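Local coordinates for protein Hpr(Ser) kinase (Coxiella burnetii, PDB 3TQF) that probably acts as a bifunctional kinase and phosphatase, using ATP to phosphorylate a serine of the phosphocarrier protein HPr and removing that phosphate again, at residues Q5-N10 with E121-I126; F11-K16 with Q42-D47; L97-V102 with T147-H152. All blocks are in the same frame, centred on the assembly; numbering follows the deposited sequence.

Contact 1: Q5-N10 with E121-I126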
ATOM      1  N   GLN A   5     -25.385  25.689   2.109  1.00 65.02           N
ATOM      2  CA  GLN A   5     -25.475  24.235   2.126  1.00 62.25           C
ATOM      3  C   GLN A   5     -24.172  23.549   2.494  1.00 59.02           C
ATOM      4  O   GLN A   5     -23.146  23.773   1.858  1.00 57.56           O
ATOM      5  CB  GLN A   5     -25.911  23.743   0.746  1.00 61.40           C
ATOM      6  CG  GLN A   5     -27.091  24.498   0.154  1.00 64.60           C
ATOM      7  CD  GLN A   5     -28.350  24.347   0.972  1.00 67.38           C
ATOM      8  OE1 GLN A   5     -28.774  23.235   1.282  1.00 66.99           O
ATOM      9  NE2 GLN A   5     -28.960  25.468   1.325  1.00 71.17           N
ATOM     10  N   THR A   6     -24.230  22.698   3.514  1.00 58.24           N
ATOM     11  CA  THR A   6     -23.114  21.835   3.876  1.00 55.30           C
ATOM     12  C   THR A   6     -23.384  20.428   3.366  1.00 52.99           C
ATOM     13  O   THR A   6     -24.504  20.105   2.985  1.00 54.03           O
ATOM     14  CB  THR A   6     -22.913  21.779   5.397  1.00 56.28           C
ATOM     15  OG1 THR A   6     -24.121  21.329   6.019  1.00 58.34           O
ATOM     16  CG2 THR A   6     -22.546  23.150   5.943  1.00 58.56           C
ATOM     17  N   TRP A   7     -22.351  19.594   3.371  1.00 50.18           N
ATOM     18  CA  TRP A   7     -22.463  18.208   2.934  1.00 48.16           C
ATOM     19  C   TRP A   7     -21.423  17.377   3.675  1.00 46.26           C
ATOM     20  O   TRP A   7     -20.257  17.755   3.726  1.00 45.20           O
ATOM     21  CB  TRP A   7     -22.244  18.133   1.426  1.00 46.84           C
ATOM     22  CG  TRP A   7     -22.414  16.779   0.826  1.00 45.34           C
ATOM     23  CD1 TRP A   7     -21.491  15.786   0.792  1.00 43.41           C
ATOM     24  CD2 TRP A   7     -23.569  16.277   0.145  1.00 46.27           C
ATOM     25  NE1 TRP A   7     -21.998  14.686   0.142  1.00 43.17           N
ATOM     26  CE2 TRP A   7     -23.274  14.964  -0.266  1.00 45.00           C
ATOM     27  CE3 TRP A   7     -24.825  16.806  -0.149  1.00 48.46           C
ATOM     28  CZ2 TRP A   7     -24.190  14.169  -0.953  1.00 45.63           C
ATOM     29  CZ3 TRP A   7     -25.731  16.019  -0.831  1.00 49.40           C
ATOM     30  CH2 TRP A   7     -25.409  14.715  -1.224  1.00 47.89           C
ATOM     31  N   HIS A   8     -21.847  16.257   4.254  1.00 46.15           N
ATOM     32  CA  HIS A   8     -20.951  15.417   5.045  1.00 44.96           C
ATOM     33  C   HIS A   8     -20.208  14.415   4.157  1.00 42.38           C
ATOM     34  O   HIS A   8     -20.763  13.406   3.733  1.00 42.27           O
ATOM     35  CB  HIS A   8     -21.722  14.703   6.166  1.00 46.68           C
ATOM     36  CG  HIS A   8     -20.880  13.766   6.975  1.00 46.14           C
ATOM     37  ND1 HIS A   8     -19.548  14.000   7.234  1.00 45.39           N
ATOM     38  CD2 HIS A   8     -21.178  12.594   7.581  1.00 47.11           C
ATOM     39  CE1 HIS A   8     -19.061  13.008   7.957  1.00 45.55           C
ATOM     40  NE2 HIS A   8     -20.031  12.144   8.185  1.00 46.32           N
ATOM     41  N   ALA A   9     -18.943  14.706   3.885  1.00 40.66           N
ATOM     42  CA  ALA A   9     -18.104  13.832   3.076  1.00 38.61           C
ATOM     43  C   ALA A   9     -16.686  14.385   3.004  1.00 37.49           C
ATOM     44  O   ALA A   9     -16.430  15.507   3.442  1.00 38.32           O
ATOM     45  CB  ALA A   9     -18.685  13.691   1.669  1.00 38.12           C
ATOM     46  N   ASN A  10     -15.767  13.591   2.465  1.00 35.79           N
ATOM     47  CA  ASN A  10     -14.443  14.087   2.113  1.00 34.99           C
ATOM     48  C   ASN A  10     -14.471  14.473   0.645  1.00 34.35           C
ATOM     49  O   ASN A  10     -15.157  13.835  -0.145  1.00 34.08           O
ATOM     50  CB  ASN A  10     -13.366  13.034   2.364  1.00 34.17           C
ATOM     51  CG  ASN A  10     -13.317  12.577   3.811  1.00 35.00           C
ATOM     52  OD1 ASN A  10     -13.814  13.255   4.706  1.00 36.83           O
ATOM     53  ND2 ASN A  10     -12.721  11.415   4.041  1.00 35.08           N
ATOM     54  N   GLU A 121     -26.839  10.651  -7.354  1.00 46.31           N
ATOM     55  CA  GLU A 121     -27.109  11.470  -6.173  1.00 46.93           C
ATOM     56  C   GLU A 121     -27.618  12.829  -6.609  1.00 48.07           C
ATOM     57  O   GLU A 121     -27.043  13.447  -7.505  1.00 47.12           O
ATOM     58  CB  GLU A 121     -25.829  11.678  -5.365  1.00 44.81           C
ATOM     59  CG  GLU A 121     -25.469  10.527  -4.452  1.00 45.11           C
ATOM     60  CD  GLU A 121     -25.476  10.905  -2.994  1.00 46.44           C
ATOM     61  OE1 GLU A 121     -26.550  11.290  -2.484  1.00 49.62           O
ATOM     62  OE2 GLU A 121     -24.404  10.806  -2.359  1.00 45.85           O
ATOM     63  N   ILE A 122     -28.685  13.295  -5.965  1.00 50.26           N
ATOM     64  CA  ILE A 122     -29.184  14.649  -6.187  1.00 51.80           C
ATOM     65  C   ILE A 122     -28.527  15.573  -5.166  1.00 50.79           C
ATOM     66  O   ILE A 122     -28.849  15.528  -3.980  1.00 51.68           O
ATOM     67  CB  ILE A 122     -30.721  14.742  -6.055  1.00 55.22           C
ATOM     68  CG1 ILE A 122     -31.415  13.601  -6.809  1.00 56.46           C
ATOM     69  CG2 ILE A 122     -31.207  16.083  -6.567  1.00 57.29           C
ATOM     70  CD1 ILE A 122     -30.915  13.392  -8.216  1.00 55.71           C
ATOM     71  N   ILE A 123     -27.586  16.389  -5.631  1.00 49.31           N
ATOM     72  CA  ILE A 123     -26.912  17.367  -4.783  1.00 48.63           C
ATOM     73  C   ILE A 123     -27.324  18.772  -5.231  1.00 50.59           C
ATOM     74  O   ILE A 123     -26.929  19.236  -6.296  1.00 50.38           O
ATOM     75  CB  ILE A 123     -25.381  17.207  -4.849  1.00 45.72           C
ATOM     76  CG1 ILE A 123     -24.989  15.737  -4.662  1.00 43.78           C
ATOM     77  CG2 ILE A 123     -24.712  18.077  -3.795  1.00 45.50           C
ATOM     78  CD1 ILE A 123     -23.499  15.492  -4.554  1.00 40.27           C
ATOM     79  N   LEU A 124     -28.135  19.434  -4.414  1.00 52.80           N
ATOM     80  CA  LEU A 124     -28.730  20.719  -4.776  1.00 55.57           C
ATOM     81  C   LEU A 124     -29.370  20.673  -6.161  1.00 56.73           C
ATOM     82  O   LEU A 124     -29.186  21.580  -6.970  1.00 57.79           O
ATOM     83  CB  LEU A 124     -27.691  21.843  -4.698  1.00 55.14           C
ATOM     84  CG  LEU A 124     -27.059  22.053  -3.321  1.00 54.43           C
ATOM     85  CD1 LEU A 124     -26.031  23.179  -3.368  1.00 54.31           C
ATOM     86  CD2 LEU A 124     -28.133  22.338  -2.284  1.00 56.62           C
ATOM     87  N   GLY A 125     -30.114  19.600  -6.423  1.00 56.86           N
ATOM     88  CA  GLY A 125     -30.862  19.448  -7.667  1.00 58.38           C
ATOM     89  C   GLY A 125     -30.041  19.070  -8.883  1.00 56.40           C
ATOM     90  O   GLY A 125     -30.557  19.076  -9.997  1.00 58.13           O
ATOM     91  N   ILE A 126     -28.768  18.742  -8.685  1.00 53.16           N
ATOM     92  CA  ILE A 126     -27.893  18.352  -9.785  1.00 51.36           C
ATOM     93  C   ILE A 126     -27.588  16.858  -9.684  1.00 49.17           C
ATOM     94  O   ILE A 126     -27.320  16.350  -8.601  1.00 47.85           O
ATOM     95  CB  ILE A 126     -26.594  19.188  -9.783  1.00 49.98           C
ATOM     96  CG1 ILE A 126     -26.918  20.628 -10.197  1.00 53.04           C
ATOM     97  CG2 ILE A 126     -25.553  18.590 -10.716  1.00 47.58           C
ATOM     98  CD1 ILE A 126     -25.705  21.522 -10.345  1.00 53.36           C
TER

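Contact 2: F11-K16 with Q42-D47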
ATOM      1  N   PHE A  11     -13.729  15.515   0.285  1.00 34.44           N
ATOM      2  CA  PHE A  11     -13.726  16.025  -1.080  1.00 34.14           C
ATOM      3  C   PHE A  11     -12.298  16.153  -1.570  1.00 33.67           C
ATOM      4  O   PHE A  11     -11.510  16.912  -1.015  1.00 34.14           O
ATOM      5  CB  PHE A  11     -14.448  17.377  -1.134  1.00 35.72           C
ATOM      6  CG  PHE A  11     -14.777  17.854  -2.524  1.00 35.46           C
ATOM      7  CD1 PHE A  11     -15.228  16.980  -3.499  1.00 34.79           C
ATOM      8  CD2 PHE A  11     -14.675  19.195  -2.840  1.00 37.25           C
ATOM      9  CE1 PHE A  11     -15.542  17.431  -4.772  1.00 35.66           C
ATOM     10  CE2 PHE A  11     -14.989  19.659  -4.111  1.00 38.22           C
ATOM     11  CZ  PHE A  11     -15.423  18.774  -5.079  1.00 37.37           C
ATOM     12  N   LEU A  12     -11.973  15.387  -2.608  1.00 32.94           N
ATOM     13  CA  LEU A  12     -10.628  15.342  -3.167  1.00 32.81           C
ATOM     14  C   LEU A  12     -10.694  15.617  -4.665  1.00 33.22           C
ATOM     15  O   LEU A  12     -11.710  15.341  -5.307  1.00 32.95           O
ATOM     16  CB  LEU A  12     -10.014  13.961  -2.931  1.00 31.78           C
ATOM     17  CG  LEU A  12      -9.987  13.461  -1.483  1.00 31.75           C
ATOM     18  CD1 LEU A  12     -10.154  11.966  -1.421  1.00 31.05           C
ATOM     19  CD2 LEU A  12      -8.700  13.889  -0.795  1.00 32.98           C
ATOM     20  N   VAL A  13      -9.615  16.165  -5.218  1.00 33.98           N
ATOM     21  CA  VAL A  13      -9.467  16.245  -6.660  1.00 34.50           C
ATOM     22  C   VAL A  13      -8.594  15.070  -7.089  1.00 33.98           C
ATOM     23  O   VAL A  13      -7.458  14.938  -6.625  1.00 34.13           O
ATOM     24  CB  VAL A  13      -8.845  17.576  -7.108  1.00 36.21           C
ATOM     25  CG1 VAL A  13      -8.713  17.615  -8.628  1.00 36.73           C
ATOM     26  CG2 VAL A  13      -9.691  18.745  -6.618  1.00 36.87           C
ATOM     27  N   ILE A  14      -9.150  14.208  -7.944  1.00 33.51           N
ATOM     28  CA  ILE A  14      -8.470  13.019  -8.438  1.00 33.23           C
ATOM     29  C   ILE A  14      -8.592  12.951  -9.950  1.00 34.31           C
ATOM     30  O   ILE A  14      -9.693  12.826 -10.478  1.00 34.18           O
ATOM     31  CB  ILE A  14      -9.088  11.735  -7.875  1.00 32.22           C
ATOM     32  CG1 ILE A  14      -9.136  11.772  -6.345  1.00 31.91           C
ATOM     33  CG2 ILE A  14      -8.300  10.526  -8.355  1.00 32.15           C
ATOM     34  CD1 ILE A  14      -9.878  10.586  -5.719  1.00 30.86           C
ATOM     35  N   ASP A  15      -7.455  13.028 -10.639  1.00 35.76           N
ATOM     36  CA  ASP A  15      -7.406  12.991 -12.100  1.00 37.03           C
ATOM     37  C   ASP A  15      -8.350  14.030 -12.703  1.00 37.84           C
ATOM     38  O   ASP A  15      -9.127  13.722 -13.598  1.00 38.56           O
ATOM     39  CB  ASP A  15      -7.744  11.577 -12.600  1.00 36.77           C
ATOM     40  CG  ASP A  15      -7.448  11.384 -14.082  1.00 38.77           C
ATOM     41  OD1 ASP A  15      -6.565  12.086 -14.622  1.00 41.52           O
ATOM     42  OD2 ASP A  15      -8.104  10.528 -14.709  1.00 39.13           O
ATOM     43  N   LYS A  16      -8.280  15.255 -12.188  1.00 38.41           N
ATOM     44  CA  LYS A  16      -9.136  16.379 -12.620  1.00 39.61           C
ATOM     45  C   LYS A  16     -10.599  16.297 -12.140  1.00 38.61           C
ATOM     46  O   LYS A  16     -11.359  17.241 -12.349  1.00 39.64           O
ATOM     47  CB  LYS A  16      -9.118  16.560 -14.148  1.00 41.36           C
ATOM     48  CG  LYS A  16      -7.736  16.667 -14.793  1.00 43.31           C
ATOM     49  CD  LYS A  16      -7.239  18.109 -14.899  1.00 46.60           C
ATOM     50  CE  LYS A  16      -6.562  18.397 -16.253  1.00 49.53           C
ATOM     51  NZ  LYS A  16      -5.625  17.322 -16.696  1.00 49.91           N
ATOM     52  N   GLN A  42      -5.120  15.647  -4.706  1.00 35.54           N
ATOM     53  CA  GLN A  42      -5.288  16.862  -3.918  1.00 36.60           C
ATOM     54  C   GLN A  42      -6.469  16.793  -2.965  1.00 36.03           C
ATOM     55  O   GLN A  42      -7.490  16.175  -3.259  1.00 35.08           O
ATOM     56  CB  GLN A  42      -5.463  18.069  -4.842  1.00 37.95           C
ATOM     57  CG  GLN A  42      -4.245  18.398  -5.674  1.00 39.36           C
ATOM     58  CD  GLN A  42      -4.519  19.482  -6.697  1.00 41.07           C
ATOM     59  OE1 GLN A  42      -5.528  19.445  -7.402  1.00 41.04           O
ATOM     60  NE2 GLN A  42      -3.614  20.449  -6.792  1.00 42.88           N
ATOM     61  N   LEU A  43      -6.313  17.463  -1.827  1.00 37.24           N
ATOM     62  CA  LEU A  43      -7.368  17.603  -0.830  1.00 37.27           C
ATOM     63  C   LEU A  43      -8.138  18.893  -1.078  1.00 38.77           C
ATOM     64  O   LEU A  43      -7.540  19.938  -1.321  1.00 40.41           O
ATOM     65  CB  LEU A  43      -6.752  17.637   0.576  1.00 37.92           C
ATOM     66  CG  LEU A  43      -7.643  18.013   1.762  1.00 38.25           C
ATOM     67  CD1 LEU A  43      -8.766  17.006   1.957  1.00 36.74           C
ATOM     68  CD2 LEU A  43      -6.794  18.124   3.012  1.00 39.37           C
ATOM     69  N   VAL A  44      -9.464  18.816  -1.028  1.00 38.80           N
ATOM     70  CA  VAL A  44     -10.286  20.011  -0.948  1.00 40.57           C
ATOM     71  C   VAL A  44     -10.723  20.178   0.502  1.00 41.89           C
ATOM     72  O   VAL A  44     -10.490  21.230   1.102  1.00 43.78           O
ATOM     73  CB  VAL A  44     -11.502  19.961  -1.886  1.00 40.15           C
ATOM     74  CG1 VAL A  44     -12.190  21.313  -1.928  1.00 41.87           C
ATOM     75  CG2 VAL A  44     -11.073  19.562  -3.278  1.00 39.07           C
ATOM     76  N   CYS A  45     -11.332  19.140   1.075  1.00 41.53           N
ATOM     77  CA  CYS A  45     -11.777  19.208   2.464  1.00 43.20           C
ATOM     78  C   CYS A  45     -12.035  17.848   3.122  1.00 42.43           C
ATOM     79  O   CYS A  45     -12.459  16.897   2.468  1.00 41.23           O
ATOM     80  CB  CYS A  45     -13.048  20.047   2.556  1.00 44.78           C
ATOM     81  SG  CYS A  45     -13.256  20.861   4.149  1.00 48.71           S
ATOM     82  N   ASP A  46     -11.781  17.787   4.429  1.00 43.73           N
ATOM     83  CA  ASP A  46     -12.074  16.616   5.247  1.00 43.65           C
ATOM     84  C   ASP A  46     -13.409  16.850   5.942  1.00 45.06           C
ATOM     85  O   ASP A  46     -13.768  17.993   6.237  1.00 46.79           O
ATOM     86  CB  ASP A  46     -10.966  16.421   6.295  1.00 44.47           C
ATOM     87  CG  ASP A  46     -10.834  14.971   6.776  1.00 44.60           C
ATOM     88  OD1 ASP A  46     -10.768  14.045   5.927  1.00 43.44           O
ATOM     89  OD2 ASP A  46     -10.758  14.764   8.014  1.00 46.65           O
ATOM     90  N   ASP A  47     -14.147  15.768   6.177  1.00 44.74           N
ATOM     91  CA  ASP A  47     -15.389  15.783   6.969  1.00 46.32           C
ATOM     92  C   ASP A  47     -16.580  16.534   6.366  1.00 46.86           C
ATOM     93  O   ASP A  47     -17.586  15.910   6.038  1.00 47.18           O
ATOM     94  CB  ASP A  47     -15.141  16.296   8.395  1.00 48.28           C
ATOM     95  CG  ASP A  47     -16.371  16.148   9.284  1.00 51.08           C
ATOM     96  OD1 ASP A  47     -17.020  15.078   9.229  1.00 51.51           O
ATOM     97  OD2 ASP A  47     -16.700  17.101  10.032  1.00 54.58           O
TER

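Contact 3: L97-V102 with T147-H152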
ATOM      1  N   LEU A  97     -18.031  13.384  -9.192  1.00 34.32           N
ATOM      2  CA  LEU A  97     -18.347  12.015  -8.825  1.00 33.72           C
ATOM      3  C   LEU A  97     -18.525  11.904  -7.323  1.00 33.41           C
ATOM      4  O   LEU A  97     -17.898  12.634  -6.557  1.00 32.90           O
ATOM      5  CB  LEU A  97     -17.218  11.091  -9.283  1.00 32.77           C
ATOM      6  CG  LEU A  97     -17.287   9.597  -8.960  1.00 32.27           C
ATOM      7  CD1 LEU A  97     -18.369   8.912  -9.773  1.00 33.01           C
ATOM      8  CD2 LEU A  97     -15.930   8.959  -9.216  1.00 31.30           C
ATOM      9  N   SER A  98     -19.387  10.978  -6.916  1.00 34.00           N
ATOM     10  CA  SER A  98     -19.617  10.670  -5.516  1.00 33.96           C
ATOM     11  C   SER A  98     -19.404   9.177  -5.315  1.00 33.53           C
ATOM     12  O   SER A  98     -20.141   8.376  -5.869  1.00 34.77           O
ATOM     13  CB  SER A  98     -21.042  11.057  -5.136  1.00 35.66           C
ATOM     14  OG  SER A  98     -21.444  10.440  -3.925  1.00 36.64           O
ATOM     15  N   ILE A  99     -18.392   8.803  -4.544  1.00 32.36           N
ATOM     16  CA  ILE A  99     -18.145   7.397  -4.237  1.00 32.21           C
ATOM     17  C   ILE A  99     -18.595   7.100  -2.815  1.00 32.95           C
ATOM     18  O   ILE A  99     -18.245   7.811  -1.879  1.00 32.41           O
ATOM     19  CB  ILE A  99     -16.662   7.017  -4.388  1.00 31.07           C
ATOM     20  CG1 ILE A  99     -16.196   7.233  -5.827  1.00 30.41           C
ATOM     21  CG2 ILE A  99     -16.441   5.564  -3.990  1.00 31.10           C
ATOM     22  CD1 ILE A  99     -14.710   7.073  -6.004  1.00 29.59           C
ATOM     23  N   SER A 100     -19.378   6.038  -2.672  1.00 34.51           N
ATOM     24  CA  SER A 100     -19.907   5.612  -1.388  1.00 35.79           C
ATOM     25  C   SER A 100     -19.288   4.264  -1.037  1.00 36.08           C
ATOM     26  O   SER A 100     -19.607   3.256  -1.664  1.00 36.92           O
ATOM     27  CB  SER A 100     -21.428   5.501  -1.468  1.00 37.70           C
ATOM     28  OG  SER A 100     -21.983   5.221  -0.201  1.00 39.54           O
ATOM     29  N   LEU A 101     -18.394   4.260  -0.046  1.00 35.67           N
ATOM     30  CA  LEU A 101     -17.684   3.050   0.367  1.00 36.05           C
ATOM     31  C   LEU A 101     -18.602   2.188   1.205  1.00 38.58           C
ATOM     32  O   LEU A 101     -19.071   2.625   2.248  1.00 39.53           O
ATOM     33  CB  LEU A 101     -16.441   3.403   1.181  1.00 35.01           C
ATOM     34  CG  LEU A 101     -15.361   4.248   0.499  1.00 32.71           C
ATOM     35  CD1 LEU A 101     -14.292   4.613   1.505  1.00 31.39           C
ATOM     36  CD2 LEU A 101     -14.757   3.518  -0.692  1.00 31.72           C
ATOM     37  N   VAL A 102     -18.846   0.963   0.747  1.00 40.33           N
ATOM     38  CA  VAL A 102     -19.818   0.067   1.363  1.00 43.31           C
ATOM     39  C   VAL A 102     -19.148  -1.221   1.809  1.00 44.91           C
ATOM     40  O   VAL A 102     -18.230  -1.702   1.151  1.00 44.24           O
ATOM     41  CB  VAL A 102     -20.938  -0.287   0.368  1.00 44.66           C
ATOM     42  CG1 VAL A 102     -21.926  -1.271   0.985  1.00 47.62           C
ATOM     43  CG2 VAL A 102     -21.650   0.974  -0.091  1.00 43.95           C
ATOM     44  N   THR A 147      -8.060   4.194  -9.654  1.00 32.18           N
ATOM     45  CA  THR A 147      -8.391   3.500 -10.898  1.00 33.10           C
ATOM     46  C   THR A 147      -9.875   3.650 -11.237  1.00 33.06           C
ATOM     47  O   THR A 147     -10.232   3.843 -12.399  1.00 33.82           O
ATOM     48  CB  THR A 147      -8.023   2.011 -10.812  1.00 33.98           C
ATOM     49  OG1 THR A 147      -6.652   1.887 -10.417  1.00 34.06           O
ATOM     50  CG2 THR A 147      -8.215   1.328 -12.151  1.00 35.53           C
ATOM     51  N   LEU A 148     -10.727   3.570 -10.216  1.00 32.37           N
ATOM     52  CA  LEU A 148     -12.166   3.771 -10.382  1.00 32.41           C
ATOM     53  C   LEU A 148     -12.475   5.153 -10.938  1.00 32.37           C
ATOM     54  O   LEU A 148     -13.365   5.301 -11.779  1.00 33.40           O
ATOM     55  CB  LEU A 148     -12.876   3.615  -9.042  1.00 31.83           C
ATOM     56  CG  LEU A 148     -14.400   3.613  -9.064  1.00 32.00           C
ATOM     57  CD1 LEU A 148     -14.930   2.291  -9.599  1.00 32.78           C
ATOM     58  CD2 LEU A 148     -14.930   3.879  -7.670  1.00 31.30           C
ATOM     59  N   VAL A 149     -11.747   6.159 -10.458  1.00 31.74           N
ATOM     60  CA  VAL A 149     -11.989   7.552 -10.841  1.00 31.80           C
ATOM     61  C   VAL A 149     -11.494   7.822 -12.251  1.00 32.84           C
ATOM     62  O   VAL A 149     -12.156   8.509 -13.015  1.00 33.74           O
ATOM     63  CB  VAL A 149     -11.322   8.543  -9.853  1.00 31.11           C
ATOM     64  CG1 VAL A 149     -11.432   9.974 -10.357  1.00 31.44           C
ATOM     65  CG2 VAL A 149     -11.952   8.421  -8.471  1.00 30.19           C
ATOM     66  N   ARG A 150     -10.331   7.279 -12.593  1.00 33.46           N
ATOM     67  CA  ARG A 150      -9.765   7.441 -13.938  1.00 34.79           C
ATOM     68  C   ARG A 150     -10.639   6.762 -14.984  1.00 36.20           C
ATOM     69  O   ARG A 150     -10.811   7.281 -16.083  1.00 37.66           O
ATOM     70  CB  ARG A 150      -8.339   6.886 -13.995  1.00 35.01           C
ATOM     71  CG  ARG A 150      -7.346   7.667 -13.139  1.00 34.38           C
ATOM     72  CD  ARG A 150      -6.016   6.967 -13.056  1.00 34.73           C
ATOM     73  NE  ARG A 150      -5.338   6.976 -14.347  1.00 36.19           N
ATOM     74  CZ  ARG A 150      -4.431   6.087 -14.741  1.00 37.01           C
ATOM     75  NH1 ARG A 150      -4.067   5.080 -13.952  1.00 37.11           N
ATOM     76  NH2 ARG A 150      -3.887   6.202 -15.943  1.00 38.72           N
ATOM     77  N   ASN A 151     -11.189   5.602 -14.633  1.00 36.56           N
ATOM     78  CA  ASN A 151     -12.145   4.907 -15.494  1.00 38.13           C
ATOM     79  C   ASN A 151     -13.404   5.722 -15.689  1.00 38.55           C
ATOM     80  O   ASN A 151     -13.964   5.754 -16.785  1.00 40.14           O
ATOM     81  CB  ASN A 151     -12.518   3.529 -14.921  1.00 38.42           C
ATOM     82  CG  ASN A 151     -11.746   2.394 -15.564  1.00 39.60           C
ATOM     83  OD1 ASN A 151     -10.672   2.593 -16.123  1.00 40.17           O
ATOM     84  ND2 ASN A 151     -12.298   1.195 -15.491  1.00 40.86           N
ATOM     85  N   HIS A 152     -13.852   6.374 -14.621  1.00 37.72           N
ATOM     86  CA  HIS A 152     -15.040   7.216 -14.690  1.00 38.36           C
ATOM     87  C   HIS A 152     -14.833   8.387 -15.653  1.00 39.41           C
ATOM     88  O   HIS A 152     -15.708   8.687 -16.463  1.00 40.60           O
ATOM     89  CB  HIS A 152     -15.435   7.731 -13.302  1.00 37.12           C
ATOM     90  CG  HIS A 152     -16.589   8.679 -13.327  1.00 37.57           C
ATOM     91  ND1 HIS A 152     -17.896   8.254 -13.417  1.00 38.96           N
ATOM     92  CD2 HIS A 152     -16.632  10.031 -13.311  1.00 37.56           C
ATOM     93  CE1 HIS A 152     -18.696   9.306 -13.444  1.00 39.84           C
ATOM     94  NE2 HIS A 152     -17.953  10.396 -13.381  1.00 39.05           N
TER

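Contact 1: Q5-N10 with E121-I126
The indole of W7 lies with one face against I123 and part of its edge against E121. Over the face, CD1 of I123 stands 4.1 Å from the centroid of the W7 six-membered ring and 22° off its normal, a CH-pi contact displaced toward the rim. I123 CG1 adds an apolar contact with W7 CH2 at 3.6 Å. At the edge, near the ring plane, E121 OE2 comes to 3.7 Å from W7 CZ2, with the carboxylate turned 52° from the indole; the same oxygen has a weak hydrogen bond to S98 OG and a long, weak ion pair with K130 NZ. The ring reaches across because CG of W7 is anti to its backbone N (chi1 -176°). The bent side chain of Q5 brings CG to 3.4 Å from L124 CD2. No hydrogen bond joins the two segments, whose strand axes are 11.1 Å apart; the contact is made mainly by side chains. W7 and I123 both rest on L20 and L51, of strands 17-23 and 48-53 of the mixed sheet. Beyond I123 the chain reverses in a type I' turn, a two-residue beta hairpin between strands 117-123 and 126-134, whose start packs on strand 5-8: side-chain packing between non-adjacent strands of one sheet.

Contact 2: F11-K16 with Q42-D47
F11 O receives two backbone N-H groups, from V44 N at 2.8 Å and from C45 N at 3.1 Å. The C45 donor lies in the carbonyl plane on a lone pair, whereas V44 N is tilted 18° from it. F11 N completes the pair by donating to C45 O at 2.9 Å. Two residues further, V13 N gives a bond to Q42 O, and Q42 N returns one to V13 O.

Side chains follow this ladder. A chi1 of -167° turns the F11 ring away from its own backbone N and runs it alongside V44, pointing the same way, and CD2 meets V44 CG1 at 3.4 Å. V44 also turns CG2 to V13 CG2, 3.7 Å away. Beside V13, the extended Q42 passes its OE1 at 3.8 Å from V13 CB, while its NE2 is hydrogen-bonded to the backbone O of D87. The L12 and L43 side chains share the other face, where they pack on helix 29-38, which probably follows a P-loop.

Further out, C45 is held by a disulfide to C62, and L20 lies against F11. Opposite F11, V44 and C45 together occupy the place of one residue: a classic beta bulge in an antiparallel strand pair.

Contact 3: L97-V102 with T147-H152
L97 and I99 of strand 97-102 pack against L148, V149 and H152 of helix 141-165, the alpha/beta layering of a sheet covered by a helix that runs roughly antiparallel to the strand (146° between segment axes). The bumps on the strand are L97 and I99, alternate residues on the same side. I99 ends in a hollow between two consecutive helix residues: its CD1 meets L148 CD2 tip to tip at 3.6 Å and crosses obliquely past V149, with CG2 of that valine 3.9 Å from I99 CD1. V149 in turn is a bump shared by both strand residues, since the same CG2 lies 4.1 Å from L97 CD2.

The other branch of L97 serves the next helical turn. There H152 slides past L97 in the opposite direction and offers it a ring face, while its ND1 is hydrogen-bonded to Y118 OH, which probably limits rotation of the imidazole. Facing outward, R150 of the same helix donates through NH2 to the backbone O of L83 of the second subunit, so one helix serves core and interface together. The L97 methyl CD1 sits 3.7 Å from the centroid of the H152 ring, only 11° off its normal.

From the N terminus, the chain enters contact 1 with residues 5-10 and passes into 11-16, the first half of contact 2. Contact 2 closes first, at 42-47, after strand 17-23 and helix 29-38. Contact 3 opens at 97-102, so these two lie in series. Contact 1 then closes at 121-126, enclosing contact 2, whereas contact 3 closes only at 147-152 and so crosses contact 1. All three reach one mixed sheet: contact 1 joins its outlying strands, contact 2 pairs strands within it, and contact 3 lays the C-terminal helix on it. Probable hydrogen bonds of N10 OD1 with D47 N and of H8 ND1 with D47 O couple contacts 1 and 2; I14 meets V149 between contacts 2 and 3.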